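Local coordinates for protein pectate lyase/Amb allergen (Acidovorax citrulli, PDB 4HWV) that probably cleaves pectate, the acidic polysaccharide of plant cell walls, as a secreted calcium-binding lyase of polysaccharide lyase family 1, at residues V196-T201 and I239-F244. Sequence-based numbering, arbitrary orientation.
Sequences VIRNIT and IDHNTF
I197 and I239 pair in parallel as strands of successive coils of the right-handed parallel beta-helix, and after a turn in each coil, at N199 and at H241, the two coils pair again at T201 and T243. The backbone bonds D240 N to I197 O (2.9 Å) and T243 N to I200 O (3.0 Å) bracket these turns. Between them, the inward-turned amide of N242 bridges to the neighbouring coil with both its ends, consistent with the asparagine ladder of pectate lyases. Its ND2 donates almost straight to I197 O, 3.0 Å away at 174°, but from above the carbonyl plane, while D240 N lies nearly in line with that C=O. N242 OD1 accepts from I200 N (3.0 Å) in the carbonyl plane, on a lone pair; one coil on, N295 OD1 likewise receives N242 N. On the opposite face of the sheet from I197 and I239, chi1 of 176° lays the D240 carboxylate alongside R198, and OD2 takes NE and NH2 in a side-on salt bridge, 3.0 Å from each, the flat groups 45° apart. D240 OD1 is hydrogen-bonded to S293 OG and N294 ND2, R198 NH1 to D19 O. A third donor, H241 ND1, reaches D240 OD2 at 2.7 Å, with that oxygen in the imidazole plane.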
loop_
_atom_site.group_PDB
_atom_site.type_symbol
_atom_site.label_atom_id
_atom_site.label_comp_id
_atom_site.label_asym_id
_atom_site.label_seq_id
_atom_site.Cartn_x
_atom_site.Cartn_y
_atom_site.Cartn_z
ATOM N N VAL A 196 25.376 1.987 12.723
ATOM C CA VAL A 196 24.832 0.661 12.459
ATOM C C VAL A 196 23.306 0.759 12.506
ATOM O O VAL A 196 22.742 1.355 13.435
ATOM C CB VAL A 196 25.329 -0.351 13.509
ATOM C CG1 VAL A 196 24.527 -1.668 13.416
ATOM C CG2 VAL A 196 26.834 -0.582 13.363
ATOM N N ILE A 197 22.641 0.178 11.500
ATOM C CA ILE A 197 21.182 0.210 11.427
ATOM C C ILE A 197 20.713 -1.206 11.117
ATOM O O ILE A 197 21.102 -1.759 10.085
ATOM C CB ILE A 197 20.693 1.203 10.313
ATOM C CG1 ILE A 197 21.179 2.632 10.627
ATOM C CG2 ILE A 197 19.185 1.159 10.160
ATOM C CD1 ILE A 197 20.943 3.629 9.516
ATOM N N ARG A 198 19.923 -1.814 12.012
ATOM C CA ARG A 198 19.502 -3.211 11.838
ATOM C C ARG A 198 18.068 -3.453 12.283
ATOM O O ARG A 198 17.570 -2.817 13.202
ATOM C CB ARG A 198 20.376 -4.177 12.658
ATOM C CG ARG A 198 21.861 -3.954 12.492
ATOM C CD ARG A 198 22.641 -4.940 13.331
ATOM N NE ARG A 198 22.693 -6.273 12.728
ATOM C CZ ARG A 198 23.203 -7.333 13.339
ATOM N NH1 ARG A 198 23.591 -7.252 14.612
ATOM N NH2 ARG A 198 23.301 -8.477 12.681
ATOM N N ASN A 199 17.430 -4.426 11.628
ATOM C CA ASN A 199 16.173 -4.995 12.077
ATOM C C ASN A 199 14.993 -4.034 12.078
ATOM O O ASN A 199 14.074 -4.200 12.873
ATOM C CB ASN A 199 16.315 -5.655 13.453
ATOM C CG ASN A 199 15.209 -6.662 13.716
ATOM O OD1 ASN A 199 14.811 -7.387 12.802
ATOM N ND2 ASN A 199 14.716 -6.724 14.960
ATOM N N ILE A 200 14.985 -3.082 11.140
ATOM C CA ILE A 200 13.900 -2.103 11.033
ATOM C C ILE A 200 13.260 -2.246 9.657
ATOM O O ILE A 200 13.942 -2.501 8.650
ATOM C CB ILE A 200 14.450 -0.669 11.216
ATOM C CG1 ILE A 200 14.997 -0.518 12.633
ATOM C CG2 ILE A 200 13.383 0.404 10.928
ATOM C CD1 ILE A 200 15.996 0.608 12.789
ATOM N N THR A 201 11.938 -2.110 9.617
ATOM C CA THR A 201 11.224 -1.988 8.344
ATOM C C THR A 201 10.978 -0.508 8.056
ATOM O O THR A 201 10.266 0.160 8.805
ATOM C CB THR A 201 9.909 -2.777 8.391
ATOM O OG1 THR A 201 10.237 -4.159 8.479
ATOM C CG2 THR A 201 9.076 -2.572 7.128
ATOM N N ILE A 239 24.370 -1.266 7.231
ATOM C CA ILE A 239 22.922 -1.330 7.133
ATOM C C ILE A 239 22.600 -2.789 6.875
ATOM O O ILE A 239 22.840 -3.306 5.777
ATOM C CB ILE A 239 22.431 -0.427 5.975
ATOM C CG1 ILE A 239 22.756 1.036 6.307
ATOM C CG2 ILE A 239 20.952 -0.659 5.683
ATOM C CD1 ILE A 239 22.691 1.964 5.096
ATOM N N ASP A 240 22.078 -3.454 7.904
ATOM C CA ASP A 240 21.985 -4.909 7.893
ATOM C C ASP A 240 20.626 -5.424 8.374
ATOM O O ASP A 240 20.108 -4.976 9.404
ATOM C CB ASP A 240 23.076 -5.478 8.816
ATOM C CG ASP A 240 22.995 -6.990 8.947
ATOM O OD1 ASP A 240 23.402 -7.716 8.009
ATOM O OD2 ASP A 240 22.508 -7.450 10.009
ATOM N N HIS A 241 20.053 -6.386 7.649
ATOM C CA HIS A 241 18.828 -7.041 8.107
ATOM C C HIS A 241 17.681 -6.054 8.312
ATOM O O HIS A 241 16.935 -6.132 9.298
ATOM C CB HIS A 241 19.071 -7.860 9.388
ATOM C CG HIS A 241 19.605 -9.238 9.148
ATOM N ND1 HIS A 241 20.925 -9.568 9.357
ATOM C CD2 HIS A 241 18.980 -10.386 8.787
ATOM C CE1 HIS A 241 21.093 -10.863 9.125
ATOM N NE2 HIS A 241 19.930 -11.381 8.768
ATOM N N ASN A 242 17.507 -5.145 7.348
ATOM C CA ASN A 242 16.359 -4.240 7.342
ATOM C C ASN A 242 15.510 -4.548 6.126
ATOM O O ASN A 242 15.943 -5.250 5.198
ATOM C CB ASN A 242 16.792 -2.768 7.271
ATOM C CG ASN A 242 17.745 -2.401 8.379
ATOM O OD1 ASN A 242 17.334 -2.241 9.534
ATOM N ND2 ASN A 242 19.031 -2.265 8.038
ATOM N N THR A 243 14.289 -4.024 6.140
ATOM C CA THR A 243 13.420 -4.088 4.975
ATOM C C THR A 243 13.113 -2.657 4.558
ATOM O O THR A 243 12.946 -1.791 5.418
ATOM C CB THR A 243 12.148 -4.875 5.319
ATOM O OG1 THR A 243 12.539 -6.213 5.641
ATOM C CG2 THR A 243 11.139 -4.896 4.151
ATOM N N PHE A 244 13.076 -2.395 3.246
ATOM C CA PHE A 244 12.814 -1.055 2.704
ATOM C C PHE A 244 11.828 -1.190 1.564
ATOM O O PHE A 244 11.980 -2.076 0.727
ATOM C CB PHE A 244 14.074 -0.460 2.081
ATOM C CG PHE A 244 15.215 -0.248 3.040
ATOM C CD1 PHE A 244 16.090 -1.277 3.354
ATOM C CD2 PHE A 244 15.466 1.018 3.552
ATOM C CE1 PHE A 244 17.164 -1.052 4.208
ATOM C CE2 PHE A 244 16.537 1.244 4.390
ATOM C CZ PHE A 244 17.377 0.210 4.729
#